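Local structure of DNA repair protein RAD2 (Saccharomyces cerevisiae, 4Q0W) at residues Arg14-Arg17 against Leu18-Glu22. The protein cuts single-stranded DNA as the magnesium-dependent endonuclease needed for the incision step of nucleotide excision repair, its catalytic core being studied here bound to DNA. Numbering follows the deposited sequence.
Sequences RPVR and LESLE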
loop_
_atom_site.group_PDB
_atom_site.type_symbol
_atom_site.label_atom_id
_atom_site.label_comp_id
_atom_site.label_asym_id
_atom_site.label_seq_id
_atom_site.Cartn_x
_atom_site.Cartn_y
_atom_site.Cartn_z
ATOM N N ARG A 14 23.926 -10.640 6.053
ATOM C CA ARG A 14 24.388 -11.790 6.818
ATOM C C ARG A 14 24.536 -11.428 8.295
ATOM O O ARG A 14 25.240 -10.473 8.642
ATOM C CB ARG A 14 25.709 -12.303 6.254
ATOM C CG ARG A 14 25.558 -12.923 4.873
ATOM C CD ARG A 14 25.028 -14.358 4.957
ATOM N NE ARG A 14 26.090 -15.312 5.304
ATOM C CZ ARG A 14 27.038 -15.716 4.456
ATOM N NH1 ARG A 14 27.062 -15.241 3.215
ATOM N NH2 ARG A 14 27.965 -16.593 4.842
ATOM N N PRO A 15 23.853 -12.184 9.168
ATOM C CA PRO A 15 23.906 -11.961 10.617
ATOM C C PRO A 15 25.308 -12.211 11.132
ATOM O O PRO A 15 25.923 -13.225 10.796
ATOM C CB PRO A 15 22.949 -13.019 11.171
ATOM C CG PRO A 15 22.042 -13.367 10.001
ATOM C CD PRO A 15 22.943 -13.286 8.809
ATOM N N VAL A 16 25.817 -11.285 11.930
ATOM C CA VAL A 16 27.164 -11.398 12.481
ATOM C C VAL A 16 27.126 -11.115 13.987
ATOM O O VAL A 16 26.464 -10.162 14.431
ATOM C CB VAL A 16 28.135 -10.432 11.756
ATOM C CG1 VAL A 16 29.415 -10.228 12.548
ATOM C CG2 VAL A 16 28.445 -10.953 10.352
ATOM N N ARG A 17 27.815 -11.951 14.767
ATOM C CA ARG A 17 27.855 -11.798 16.228
ATOM C C ARG A 17 28.747 -10.646 16.672
ATOM O O ARG A 17 29.878 -10.495 16.189
ATOM C CB ARG A 17 28.335 -13.089 16.898
ATOM C CG ARG A 17 27.374 -14.254 16.724
ATOM C CD ARG A 17 27.712 -15.415 17.645
ATOM N NE ARG A 17 26.493 -16.086 18.083
ATOM C CZ ARG A 17 25.752 -15.681 19.112
ATOM N NH1 ARG A 17 24.651 -16.345 19.436
ATOM N NH2 ARG A 17 26.110 -14.610 19.818
ATOM N N LEU A 18 28.254 -9.854 17.619
ATOM C CA LEU A 18 29.021 -8.709 18.118
ATOM C C LEU A 18 30.392 -9.151 18.603
ATOM O O LEU A 18 31.382 -8.447 18.410
ATOM C CB LEU A 18 28.243 -8.007 19.230
ATOM C CG LEU A 18 26.843 -7.599 18.770
ATOM C CD1 LEU A 18 25.880 -7.457 19.948
ATOM C CD2 LEU A 18 26.920 -6.309 17.975
ATOM N N GLU A 19 30.449 -10.344 19.193
ATOM C CA GLU A 19 31.706 -10.938 19.658
ATOM C C GLU A 19 32.794 -11.071 18.579
ATOM O O GLU A 19 33.995 -11.028 18.885
ATOM C CB GLU A 19 31.434 -12.321 20.279
ATOM C CG GLU A 19 30.633 -12.310 21.592
ATOM C CD GLU A 19 29.130 -12.072 21.408
ATOM O OE1 GLU A 19 28.671 -11.862 20.257
ATOM O OE2 GLU A 19 28.404 -12.095 22.432
ATOM N N SER A 20 32.382 -11.228 17.321
ATOM C CA SER A 20 33.347 -11.442 16.241
ATOM C C SER A 20 34.060 -10.157 15.825
ATOM O O SER A 20 35.101 -10.203 15.164
ATOM C CB SER A 20 32.672 -12.081 15.024
ATOM O OG SER A 20 31.669 -11.235 14.498
ATOM N N LEU A 21 33.515 -9.014 16.226
ATOM C CA LEU A 21 34.065 -7.731 15.796
ATOM C C LEU A 21 35.254 -7.269 16.638
ATOM O O LEU A 21 35.754 -6.151 16.465
ATOM C CB LEU A 21 32.966 -6.670 15.799
ATOM C CG LEU A 21 31.715 -7.059 15.022
ATOM C CD1 LEU A 21 30.654 -5.971 15.102
ATOM C CD2 LEU A 21 32.084 -7.353 13.573
ATOM N N GLU A 22 35.708 -8.134 17.545
ATOM C CA GLU A 22 36.799 -7.789 18.446
ATOM C C GLU A 22 38.024 -7.314 17.681
ATOM O O GLU A 22 38.436 -7.961 16.722
ATOM C CB GLU A 22 37.166 -8.981 19.334
ATOM C CG GLU A 22 38.326 -8.695 20.252
ATOM C CD GLU A 22 38.682 -9.871 21.151
ATOM O OE1 GLU A 22 39.876 -10.242 21.186
ATOM O OE2 GLU A 22 37.776 -10.414 21.826
#
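The carbonyl oxygen of Arg-17 is gripped by Ser-20 where the strand 14-17 turns into the 3-10 segment 18-20. The backbone bond, Ser-20 N to Arg-17 O, is 2.8 Å long with an N-H...O angle of 153°, and its donor stands above the carbonyl plane. With Leu-21 N bonding to Leu-18 O, it makes two successive i to i+3 turns, the 3-10 pattern. The tight side is at the Ser-20 hydroxyl. In the conformer described, one of two, OG gives Arg-17 O a second bond of 2.6 Å, now in the carbonyl plane, and comes within 3.1 Å of Val-16 CG1. A chi1 of 62° puts it there, between the backbone N and the carbonyl carbon. Beside it Val-16 CG1, anti to its own backbone N, makes an ordinary apolar contact with Leu-21 CD2 at 4.1 Å.

The solvent side is looser. Glu-19 folds back at chi2, carrying OE1 to 3.6 Å from Arg-17 CB and to the edge of the guanidinium, nearly in its plane. The planes of the two charged groups are 65° apart, and Arg-17 NH2 to Glu-19 OE1 is a long salt bridge of 3.8 Å; OE1 is covered here without a hydrogen-bond partner.

The N-domain strand 14-17 is an outermost strand of the mixed sheet and pairs antiparallel with the strand 213-218 of the I-domain, Val-16 bonding to Val-214 through the backbone. Before the strand 25-29, the turn packs through Leu-18 and Leu-21 between the sheet edge, at Val-214, and the loops carrying Phe-67, Ile-69 and Met-207.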